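Local coordinates for protein sulfide-quinone reductase (PDB 3HYW) that oxidises hydrogen sulfide with a quinone as electron acceptor, using one FAD per subunit of a membrane-bound homotrimer and accumulating polysulfur as it turns over, at residues A[20-25]-A[325-329]; A[161-165]-A[206-210]; A[218-222]-A[233-237]; A[296-300]-A[424-428]. All coordinates share one frame; numbering follows the deposited sequence.

Interaction 1 of 4, residues A[20-25]-A[325-329]; sequences NLRNLM and AHNIV
Leu24 sets its CD2 methyl over the face of the His326 imidazole, 4.0 Å from the ring centroid and only 5° off the ring normal, a CH-pi contact in which the two side chains cross at about a right angle. The His326 ring also meets that of Tyr339. Next along, Ala325 lets the backbones come close: its CB rests 3.5 Å from Asn20 CB, and the CA atoms of Leu21 and Ala325 are 5.2 Å apart, an approach that a small side chain suits. The two segments belong to helix 12-24, which follows the FAD-binding glycine-rich turn of the Rossmann fold, and to helix 314-332; the axes of the short segments 20-24 and 325-329 approach to 9.5 Å and cross at -47°. Leu21 reaches across with one branch, CD2, which sits 3.8 Å from Ile328 CG2 and also meets Val329 CG2, while the leucine packs on Ile30 of strand 29-33 as well. Met25, just past the helix end, bends at chi3 (-83°), and this swings CE round to meet Val329 CG1 tip to tip at 3.6 Å, a flexible thioether fitted to a branched partner.

Interaction 2 of 4, residues A[161-165]-A[206-210]; sequences YEFAL and VEDLF
Two successive beta-alpha-beta crossovers of a Rossmann-like sheet put helices 158-173 and 202-212 side by side, and Tyr161, Leu165, Val206, Leu209 and Phe210 fill the space between them. The segments run nearly parallel, at 20°, but their axes are 12.5 Å apart, which explains why long and aromatic side chains suit the positions. Tyr161, its CG anti to the carbonyl carbon (chi1 -72°), crosses both partners at about a right angle: CE1 lies 3.5 Å from Val206 CG1, and CD1 lies 3.6 Å from Phe210 CZ. The two rings meet obliquely, centroids 5.8 Å apart and planes at 32°. Within its own helix Phe210 has Val206 CG1 over the centre of one face, while Leu165 CD1 comes up near the ring plane, 4.0 Å from the CE1 edge atom. That same methyl presses on Leu209 CD2 at 3.3 Å, tighter than usual for two carbons. Replacing Phe210 by an alanine is likely to open a gap between the helices and leave Tyr161 and Leu165 without their common neighbour. The tyrosine hydroxyl is held by Glu188 and the amide of Gly192, and its ring meets Phe194 of the octathiocane pocket edge-to-face. Beneath both helices Phe184, from strand 182-185, contacts the Tyr161 and Phe210 rings, so the aromatic cluster joins the helix pair to the sheet.

Interaction 3 of 4, residues A[218-222]-A[233-237]; sequences IANVA and YEDLN
The Tyr233 ring runs obliquely along Val221 and crosses Ile218 at about a right angle, so two branched aliphatic side chains line its CD2, CE2 and hydroxyl end. Val221 CB is 3.6 Å from Tyr233 CD2, and farther out Ile218 CD1 is 3.6 Å from Tyr233 OH. The phenol gets there because CG takes the crowded position between the backbone N and the carbonyl carbon (chi1 65°), folding the ring back over the neighbouring segment. An alanine instead of Tyr233 is likely to strip Ile218 and Val221 of this cover and leave His241, whose ring also meets the tyrosine, without its aromatic mate. Beside the ring the main chains join: Ala222 and Glu234 form an antiparallel hydrogen-bonded pair, with Ala222 N to Glu234 O at 2.9 Å, almost straight at 176°, and Glu234 N to Ala222 O at 2.8 Å. This is the open end of the hairpin of strands 222-226 and 230-234, the first two of a three-stranded antiparallel sheet. The Glu234 carboxylate forms a salt bridge with Lys224. Farther on a water bridges the chains, donating to Asn220 O at 2.7 Å and accepting from Leu236 N at 3.1 Å. The chemistry thus divides the work: directional main-chain bonds fix the strand register, whereas the apolar packing of Tyr233 links the hairpin to the end of strand 216-218.

Interaction 4 of 4, residues A[296-300]-A[424-428]; sequences TAIPP and GAPGS
With CG1 anti to its carbonyl carbon (chi1 -59°), Ile298 has CG1 laid against the Pro426 ring and CG2 near that residue's carbonyl, and the two side chains slide past each other in opposite directions. Ile298 CG1 stands 3.9 Å from Pro426 CG, and Ile298 CG2 is at the same 3.9 Å from Pro426 O. The proline ring also presses its CG against Ala297 O at 3.3 Å. Beside it Pro299 adds an apolar flank, its CG 4.2 Å from Ala425 CB. The meeting joins the loop that follows strand 289-291, an outer strand of the FAD-binding parallel sheet, to the C-terminal tail, which Cys280-Cys422 ties to the body of the chain and Cys419-Cys430 closes on itself. In the tail Ala425 to Ser428 make a type II beta turn: Pro426, with its fixed phi, suits the second position, and Gly427 the third, where phi is 92°. Two donors grip Ala425 O, the Ser428 amide N at 3.0 Å and Ser428 OG at 2.6 Å, the hydroxyl lying in the carbonyl plane on a lone pair. Arg279 NE hydrogen-bonds to Ser428 OG, and Phe281 packs on Pro426 from the neighbouring loop.

Overall arrangement
Interactions 2 and 3 share one half of the chain, their centres 19 Å apart, and both fall within the sequence between the segments of interaction 1, which lies on the opposite side of the chain's centre, its own centre 40 Å from that of interaction 2. Interaction 4 alternates with interaction 1 along the chain, and their centres are 23 Å apart. None of the four touches another, but three have a side chain within about 11 Å of a bound ligand. The Tyr161 side chain of interaction 2 is about 6 Å from bound octathiocane; the Ile298 side chain of interaction 4 is about 10 Å from FAD; the Asn20 side chain of interaction 1 is about 11 Å from decylubiquinone. Interaction 3 is remote from these sites.

Interaction 1 of 4, residues A[20-25]-A[325-329]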
loop_
_atom_site.group_PDB
_atom_site.type_symbol
_atom_site.label_atom_id
_atom_site.label_comp_id
_atom_site.label_asym_id
_atom_site.label_seq_id
_atom_site.Cartn_x
_atom_site.Cartn_y
_atom_site.Cartn_z
ATOM N N ASN A 20 -36.905 -8.298 -23.420
ATOM C CA ASN A 20 -37.577 -7.284 -22.597
ATOM C C ASN A 20 -38.789 -6.717 -23.337
ATOM O O ASN A 20 -39.868 -6.600 -22.766
ATOM C CB ASN A 20 -36.639 -6.138 -22.206
ATOM C CG ASN A 20 -35.707 -6.484 -21.055
ATOM O OD1 ASN A 20 -36.087 -7.154 -20.095
ATOM N ND2 ASN A 20 -34.477 -5.999 -21.141
ATOM N N LEU A 21 -38.595 -6.386 -24.613
ATOM C CA LEU A 21 -39.676 -5.920 -25.481
ATOM C C LEU A 21 -40.798 -6.942 -25.637
ATOM O O LEU A 21 -41.983 -6.586 -25.584
ATOM C CB LEU A 21 -39.123 -5.538 -26.853
ATOM C CG LEU A 21 -38.392 -4.196 -26.960
ATOM C CD1 LEU A 21 -37.651 -4.130 -28.280
ATOM C CD2 LEU A 21 -39.366 -3.017 -26.821
ATOM N N ARG A 22 -40.425 -8.206 -25.832
ATOM C CA ARG A 22 -41.409 -9.273 -26.024
ATOM C C ARG A 22 -42.294 -9.475 -24.794
ATOM O O ARG A 22 -43.512 -9.666 -24.917
ATOM C CB ARG A 22 -40.727 -10.585 -26.451
ATOM C CG ARG A 22 -41.636 -11.830 -26.467
ATOM C CD ARG A 22 -42.896 -11.669 -27.360
ATOM N NE ARG A 22 -42.593 -11.585 -28.793
ATOM C CZ ARG A 22 -42.943 -10.584 -29.599
ATOM N NH1 ARG A 22 -43.624 -9.535 -29.140
ATOM N NH2 ARG A 22 -42.615 -10.630 -30.886
ATOM N N ASN A 23 -41.681 -9.412 -23.617
ATOM C CA ASN A 23 -42.392 -9.632 -22.363
ATOM C C ASN A 23 -43.274 -8.438 -21.995
ATOM O O ASN A 23 -44.329 -8.599 -21.375
ATOM C CB ASN A 23 -41.398 -9.988 -21.243
ATOM C CG ASN A 23 -40.836 -11.415 -21.384
ATOM O OD1 ASN A 23 -39.624 -11.619 -21.482
ATOM N ND2 ASN A 23 -41.725 -12.398 -21.411
ATOM N N LEU A 24 -42.836 -7.248 -22.401
ATOM C CA LEU A 24 -43.595 -6.013 -22.221
ATOM C C LEU A 24 -44.784 -5.913 -23.185
ATOM O O LEU A 24 -45.858 -5.423 -22.817
ATOM C CB LEU A 24 -42.671 -4.809 -22.422
ATOM C CG LEU A 24 -42.084 -4.020 -21.237
ATOM C CD1 LEU A 24 -41.842 -4.842 -19.996
ATOM C CD2 LEU A 24 -40.812 -3.293 -21.653
ATOM N N MET A 25 -44.579 -6.387 -24.410
ATOM C CA MET A 25 -45.547 -6.220 -25.487
ATOM C C MET A 25 -45.624 -7.500 -26.321
ATOM O O MET A 25 -44.885 -7.654 -27.294
ATOM C CB MET A 25 -45.148 -5.016 -26.349
ATOM C CG MET A 25 -46.280 -4.366 -27.117
ATOM S SD MET A 25 -45.753 -2.811 -27.863
ATOM C CE MET A 25 -45.948 -1.689 -26.486
ATOM N N ALA A 325 -36.026 -0.878 -23.848
ATOM C CA ALA A 325 -37.306 -1.563 -24.025
ATOM C C ALA A 325 -38.487 -0.754 -23.480
ATOM O O ALA A 325 -39.505 -0.626 -24.155
ATOM C CB ALA A 325 -37.262 -2.957 -23.410
ATOM N N HIS A 326 -38.343 -0.184 -22.285
ATOM C CA HIS A 326 -39.389 0.674 -21.710
ATOM C C HIS A 326 -39.599 1.945 -22.518
ATOM O O HIS A 326 -40.739 2.366 -22.732
ATOM C CB HIS A 326 -39.089 1.019 -20.253
ATOM C CG HIS A 326 -39.468 -0.064 -19.292
ATOM N ND1 HIS A 326 -40.765 -0.264 -18.871
ATOM C CD2 HIS A 326 -38.722 -1.017 -18.683
ATOM C CE1 HIS A 326 -40.802 -1.289 -18.038
ATOM N NE2 HIS A 326 -39.576 -1.765 -17.909
ATOM N N ASN A 327 -38.493 2.540 -22.967
ATOM C CA ASN A 327 -38.526 3.743 -23.786
ATOM C C ASN A 327 -39.260 3.540 -25.110
ATOM O O ASN A 327 -40.041 4.399 -25.530
ATOM C CB ASN A 327 -37.102 4.259 -24.030
ATOM C CG ASN A 327 -36.482 4.890 -22.791
ATOM O OD1 ASN A 327 -35.260 5.068 -22.712
ATOM N ND2 ASN A 327 -37.312 5.223 -21.819
ATOM N N ILE A 328 -39.001 2.405 -25.762
ATOM C CA ILE A 328 -39.676 2.039 -27.016
ATOM C C ILE A 328 -41.171 1.789 -26.812
ATOM O O ILE A 328 -42.016 2.309 -27.558
ATOM C CB ILE A 328 -39.004 0.800 -27.677
ATOM C CG1 ILE A 328 -37.639 1.188 -28.256
ATOM C CG2 ILE A 328 -39.895 0.219 -28.786
ATOM C CD1 ILE A 328 -36.774 0.005 -28.698
ATOM N N VAL A 329 -41.484 0.990 -25.799
ATOM C CA VAL A 329 -42.855 0.648 -25.450
ATOM C C VAL A 329 -43.663 1.906 -25.092
ATOM O O VAL A 329 -44.785 2.084 -25.572
ATOM C CB VAL A 329 -42.867 -0.417 -24.314
ATOM C CG1 VAL A 329 -44.201 -0.468 -23.600
ATOM C CG2 VAL A 329 -42.502 -1.781 -24.884
#

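Interaction 2 of 4, residues A[161-165]-A[206-210]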
loop_
_atom_site.group_PDB
_atom_site.type_symbol
_atom_site.label_atom_id
_atom_site.label_comp_id
_atom_site.label_asym_id
_atom_site.label_seq_id
_atom_site.Cartn_x
_atom_site.Cartn_y
_atom_site.Cartn_z
ATOM N N TYR A 161 -6.929 -9.553 -16.668
ATOM C CA TYR A 161 -6.629 -9.948 -15.289
ATOM C C TYR A 161 -7.067 -11.381 -14.998
ATOM O O TYR A 161 -6.319 -12.153 -14.385
ATOM C CB TYR A 161 -7.303 -8.993 -14.308
ATOM C CG TYR A 161 -6.652 -7.643 -14.265
ATOM C CD1 TYR A 161 -5.520 -7.430 -13.485
ATOM C CD2 TYR A 161 -7.145 -6.582 -15.022
ATOM C CE1 TYR A 161 -4.903 -6.192 -13.453
ATOM C CE2 TYR A 161 -6.533 -5.343 -14.989
ATOM C CZ TYR A 161 -5.413 -5.158 -14.201
ATOM O OH TYR A 161 -4.795 -3.939 -14.149
ATOM N N GLU A 162 -8.279 -11.729 -15.436
ATOM C CA GLU A 162 -8.804 -13.085 -15.274
ATOM C C GLU A 162 -7.893 -14.106 -15.930
ATOM O O GLU A 162 -7.509 -15.088 -15.299
ATOM C CB GLU A 162 -10.198 -13.224 -15.894
ATOM C CG GLU A 162 -11.334 -12.695 -15.074
ATOM C CD GLU A 162 -12.673 -13.080 -15.677
ATOM O OE1 GLU A 162 -12.910 -12.725 -16.854
ATOM O OE2 GLU A 162 -13.474 -13.749 -14.985
ATOM N N PHE A 163 -7.564 -13.869 -17.199
ATOM C CA PHE A 163 -6.758 -14.802 -17.988
ATOM C C PHE A 163 -5.362 -14.993 -17.393
ATOM O O PHE A 163 -4.846 -16.111 -17.344
ATOM C CB PHE A 163 -6.660 -14.341 -19.452
ATOM C CG PHE A 163 -5.936 -15.318 -20.348
ATOM C CD1 PHE A 163 -4.575 -15.168 -20.614
ATOM C CD2 PHE A 163 -6.613 -16.394 -20.917
ATOM C CE1 PHE A 163 -3.897 -16.081 -21.433
ATOM C CE2 PHE A 163 -5.945 -17.312 -21.740
ATOM C CZ PHE A 163 -4.589 -17.150 -22.002
ATOM N N ALA A 164 -4.754 -13.901 -16.948
ATOM C CA ALA A 164 -3.437 -13.973 -16.330
ATOM C C ALA A 164 -3.454 -14.850 -15.072
ATOM O O ALA A 164 -2.574 -15.696 -14.881
ATOM C CB ALA A 164 -2.926 -12.582 -16.020
ATOM N N LEU A 165 -4.459 -14.656 -14.223
ATOM C CA LEU A 165 -4.535 -15.391 -12.966
ATOM C C LEU A 165 -4.986 -16.840 -13.153
ATOM O O LEU A 165 -4.527 -17.738 -12.432
ATOM C CB LEU A 165 -5.386 -14.634 -11.943
ATOM C CG LEU A 165 -4.637 -13.389 -11.458
ATOM C CD1 LEU A 165 -5.554 -12.389 -10.826
ATOM C CD2 LEU A 165 -3.498 -13.765 -10.514
ATOM N N VAL A 206 -5.228 -5.790 -6.325
ATOM C CA VAL A 206 -4.612 -6.460 -7.476
ATOM C C VAL A 206 -3.087 -6.475 -7.351
ATOM O O VAL A 206 -2.449 -7.462 -7.705
ATOM C CB VAL A 206 -5.044 -5.832 -8.830
ATOM C CG1 VAL A 206 -4.309 -6.497 -9.994
ATOM C CG2 VAL A 206 -6.540 -5.969 -9.024
ATOM N N GLU A 207 -2.515 -5.380 -6.855
ATOM C CA GLU A 207 -1.075 -5.308 -6.590
ATOM C C GLU A 207 -0.629 -6.413 -5.633
ATOM O O GLU A 207 0.341 -7.120 -5.914
ATOM C CB GLU A 207 -0.685 -3.946 -6.017
ATOM C CG GLU A 207 -0.472 -2.859 -7.051
ATOM C CD GLU A 207 -0.180 -1.504 -6.426
ATOM O OE1 GLU A 207 -0.230 -1.383 -5.181
ATOM O OE2 GLU A 207 0.099 -0.554 -7.181
ATOM N N ASP A 208 -1.341 -6.563 -4.514
ATOM C CA ASP A 208 -1.004 -7.581 -3.510
ATOM C C ASP A 208 -1.168 -8.979 -4.079
ATOM O O ASP A 208 -0.391 -9.880 -3.772
ATOM C CB ASP A 208 -1.884 -7.449 -2.261
ATOM C CG ASP A 208 -1.485 -6.292 -1.379
ATOM O OD1 ASP A 208 -0.580 -5.514 -1.761
ATOM O OD2 ASP A 208 -2.079 -6.165 -0.289
ATOM N N LEU A 209 -2.187 -9.138 -4.913
ATOM C CA LEU A 209 -2.508 -10.402 -5.558
ATOM C C LEU A 209 -1.443 -10.817 -6.572
ATOM O O LEU A 209 -1.051 -11.980 -6.618
ATOM C CB LEU A 209 -3.871 -10.280 -6.238
ATOM C CG LEU A 209 -4.513 -11.497 -6.891
ATOM C CD1 LEU A 209 -5.019 -12.473 -5.832
ATOM C CD2 LEU A 209 -5.649 -11.028 -7.773
ATOM N N PHE A 210 -1.002 -9.872 -7.400
ATOM C CA PHE A 210 0.080 -10.123 -8.359
ATOM C C PHE A 210 1.382 -10.445 -7.623
ATOM O O PHE A 210 2.117 -11.347 -8.026
ATOM C CB PHE A 210 0.266 -8.926 -9.309
ATOM C CG PHE A 210 -0.647 -8.947 -10.519
ATOM C CD1 PHE A 210 -1.759 -9.791 -10.573
ATOM C CD2 PHE A 210 -0.400 -8.105 -11.602
ATOM C CE1 PHE A 210 -2.597 -9.805 -11.678
ATOM C CE2 PHE A 210 -1.246 -8.108 -12.715
ATOM C CZ PHE A 210 -2.342 -8.963 -12.753
#

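Interaction 3 of 4, residues A[218-222]-A[233-237]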
loop_
_atom_site.group_PDB
_atom_site.type_symbol
_atom_site.label_atom_id
_atom_site.label_comp_id
_atom_site.label_asym_id
_atom_site.label_seq_id
_atom_site.Cartn_x
_atom_site.Cartn_y
_atom_site.Cartn_z
ATOM N N ILE A 218 3.899 -3.968 -15.446
ATOM C CA ILE A 218 4.291 -2.662 -15.935
ATOM C C ILE A 218 2.990 -1.960 -16.312
ATOM O O ILE A 218 2.236 -2.446 -17.154
ATOM C CB ILE A 218 5.212 -2.769 -17.180
ATOM C CG1 ILE A 218 6.374 -3.741 -16.923
ATOM C CG2 ILE A 218 5.711 -1.388 -17.594
ATOM C CD1 ILE A 218 7.078 -4.248 -18.178
ATOM N N ALA A 219 2.717 -0.838 -15.661
ATOM C CA ALA A 219 1.508 -0.071 -15.929
ATOM C C ALA A 219 1.883 1.263 -16.554
ATOM O O ALA A 219 3.051 1.655 -16.548
ATOM C CB ALA A 219 0.708 0.134 -14.639
ATOM N N ASN A 220 0.886 1.950 -17.101
ATOM C CA ASN A 220 1.055 3.307 -17.624
ATOM C C ASN A 220 2.000 3.378 -18.828
ATOM O O ASN A 220 2.738 4.352 -18.995
ATOM C CB ASN A 220 1.512 4.260 -16.503
ATOM C CG ASN A 220 0.941 5.652 -16.651
ATOM O OD1 ASN A 220 -0.097 5.851 -17.284
ATOM N ND2 ASN A 220 1.613 6.628 -16.057
ATOM N N VAL A 221 1.959 2.343 -19.666
ATOM C CA VAL A 221 2.797 2.292 -20.862
ATOM C C VAL A 221 1.948 1.927 -22.072
ATOM O O VAL A 221 0.843 1.404 -21.935
ATOM C CB VAL A 221 3.989 1.297 -20.727
ATOM C CG1 VAL A 221 4.970 1.750 -19.643
ATOM C CG2 VAL A 221 3.494 -0.121 -20.455
ATOM N N ALA A 222 2.484 2.202 -23.254
ATOM C CA ALA A 222 1.777 1.949 -24.500
ATOM C C ALA A 222 2.468 0.815 -25.245
ATOM O O ALA A 222 3.579 0.987 -25.762
ATOM C CB ALA A 222 1.756 3.225 -25.357
ATOM N N TYR A 233 7.108 -1.914 -25.796
ATOM C CA TYR A 233 6.252 -0.875 -25.246
ATOM C C TYR A 233 6.997 0.451 -25.137
ATOM O O TYR A 233 8.227 0.482 -25.101
ATOM C CB TYR A 233 5.653 -1.296 -23.895
ATOM C CG TYR A 233 6.654 -1.480 -22.774
ATOM C CD1 TYR A 233 7.278 -2.710 -22.564
ATOM C CD2 TYR A 233 6.965 -0.425 -21.914
ATOM C CE1 TYR A 233 8.198 -2.881 -21.529
ATOM C CE2 TYR A 233 7.876 -0.585 -20.877
ATOM C CZ TYR A 233 8.487 -1.815 -20.687
ATOM O OH TYR A 233 9.404 -1.969 -19.669
ATOM N N GLU A 234 6.233 1.536 -25.084
ATOM C CA GLU A 234 6.775 2.876 -24.966
ATOM C C GLU A 234 6.288 3.495 -23.657
ATOM O O GLU A 234 5.091 3.459 -23.356
ATOM C CB GLU A 234 6.299 3.704 -26.157
ATOM C CG GLU A 234 6.977 5.043 -26.342
ATOM C CD GLU A 234 6.498 5.765 -27.588
ATOM O OE1 GLU A 234 6.350 5.114 -28.648
ATOM O OE2 GLU A 234 6.277 6.993 -27.514
ATOM N N ASP A 235 7.207 4.048 -22.867
ATOM C CA ASP A 235 6.790 4.776 -21.671
ATOM C C ASP A 235 6.347 6.200 -22.019
ATOM O O ASP A 235 6.345 6.585 -23.194
ATOM C CB ASP A 235 7.846 4.726 -20.547
ATOM C CG ASP A 235 9.168 5.392 -20.921
ATOM O OD1 ASP A 235 9.205 6.264 -21.820
ATOM O OD2 ASP A 235 10.181 5.041 -20.280
ATOM N N LEU A 236 5.958 6.965 -21.001
ATOM C CA LEU A 236 5.459 8.329 -21.194
ATOM C C LEU A 236 6.546 9.343 -21.542
ATOM O O LEU A 236 6.242 10.459 -21.973
ATOM C CB LEU A 236 4.670 8.789 -19.966
ATOM C CG LEU A 236 3.240 8.263 -19.886
ATOM C CD1 LEU A 236 2.785 8.265 -18.453
ATOM C CD2 LEU A 236 2.295 9.089 -20.753
ATOM N N ASN A 237 7.807 8.958 -21.354
ATOM C CA ASN A 237 8.941 9.766 -21.803
ATOM C C ASN A 237 9.260 9.536 -23.283
ATOM O O ASN A 237 10.156 10.177 -23.836
ATOM C CB ASN A 237 10.190 9.480 -20.953
ATOM C CG ASN A 237 10.020 9.873 -19.490
ATOM O OD1 ASN A 237 10.684 9.320 -18.612
ATOM N ND2 ASN A 237 9.138 10.831 -19.222
HETATM O O HOH W 1 5.200 5.288 -18.524
#

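Interaction 4 of 4, residues A[296-300]-A[424-428]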
loop_
_atom_site.group_PDB
_atom_site.type_symbol
_atom_site.label_atom_id
_atom_site.label_comp_id
_atom_site.label_asym_id
_atom_site.label_seq_id
_atom_site.Cartn_x
_atom_site.Cartn_y
_atom_site.Cartn_z
ATOM N N THR A 296 -22.227 1.262 -27.836
ATOM C CA THR A 296 -22.648 2.625 -27.464
ATOM C C THR A 296 -21.461 3.541 -27.146
ATOM O O THR A 296 -20.521 3.140 -26.463
ATOM C CB THR A 296 -23.658 2.642 -26.289
ATOM O OG1 THR A 296 -23.091 2.028 -25.119
ATOM C CG2 THR A 296 -24.942 1.921 -26.685
ATOM N N ALA A 297 -21.513 4.773 -27.642
ATOM C CA ALA A 297 -20.455 5.741 -27.374
ATOM C C ALA A 297 -20.652 6.375 -25.995
ATOM O O ALA A 297 -21.535 7.215 -25.795
ATOM C CB ALA A 297 -20.417 6.807 -28.461
ATOM N N ILE A 298 -19.827 5.959 -25.042
ATOM C CA ILE A 298 -19.861 6.525 -23.699
ATOM C C ILE A 298 -18.493 7.152 -23.458
ATOM O O ILE A 298 -17.480 6.480 -23.638
ATOM C CB ILE A 298 -20.165 5.452 -22.612
ATOM C CG1 ILE A 298 -21.513 4.771 -22.863
ATOM C CG2 ILE A 298 -20.172 6.075 -21.205
ATOM C CD1 ILE A 298 -21.806 3.637 -21.884
ATOM N N PRO A 299 -18.460 8.443 -23.066
ATOM C CA PRO A 299 -17.179 9.118 -22.846
ATOM C C PRO A 299 -16.383 8.437 -21.724
ATOM O O PRO A 299 -16.981 7.805 -20.856
ATOM C CB PRO A 299 -17.592 10.537 -22.433
ATOM C CG PRO A 299 -19.017 10.687 -22.941
ATOM C CD PRO A 299 -19.605 9.331 -22.783
ATOM N N PRO A 300 -15.039 8.532 -21.757
ATOM C CA PRO A 300 -14.255 7.885 -20.703
ATOM C C PRO A 300 -14.461 8.516 -19.326
ATOM O O PRO A 300 -14.738 9.710 -19.224
ATOM C CB PRO A 300 -12.806 8.057 -21.179
ATOM C CG PRO A 300 -12.831 9.213 -22.095
ATOM C CD PRO A 300 -14.180 9.184 -22.763
ATOM N N GLY A 424 -28.158 14.782 -22.954
ATOM C CA GLY A 424 -26.883 14.764 -22.251
ATOM C C GLY A 424 -26.169 13.453 -22.510
ATOM O O GLY A 424 -26.737 12.542 -23.112
ATOM N N ALA A 425 -24.924 13.358 -22.053
ATOM C CA ALA A 425 -24.098 12.178 -22.269
ATOM C C ALA A 425 -24.661 10.948 -21.548
ATOM O O ALA A 425 -25.196 11.073 -20.454
ATOM C CB ALA A 425 -22.671 12.454 -21.807
ATOM N N PRO A 426 -24.528 9.752 -22.154
ATOM C CA PRO A 426 -24.909 8.539 -21.433
ATOM C C PRO A 426 -24.084 8.445 -20.155
ATOM O O PRO A 426 -22.885 8.730 -20.178
ATOM C CB PRO A 426 -24.527 7.416 -22.401
ATOM C CG PRO A 426 -23.544 8.032 -23.346
ATOM C CD PRO A 426 -23.994 9.443 -23.492
ATOM N N GLY A 427 -24.726 8.085 -19.050
ATOM C CA GLY A 427 -24.038 8.025 -17.761
ATOM C C GLY A 427 -24.121 9.302 -16.936
ATOM O O GLY A 427 -23.950 9.260 -15.721
ATOM N N SER A 428 -24.371 10.441 -17.587
ATOM C CA SER A 428 -24.550 11.703 -16.867
ATOM C C SER A 428 -25.936 11.740 -16.224
ATOM O O SER A 428 -26.887 11.166 -16.752
ATOM C CB SER A 428 -24.321 12.917 -17.782
ATOM O OG SER A 428 -25.372 13.068 -18.721
#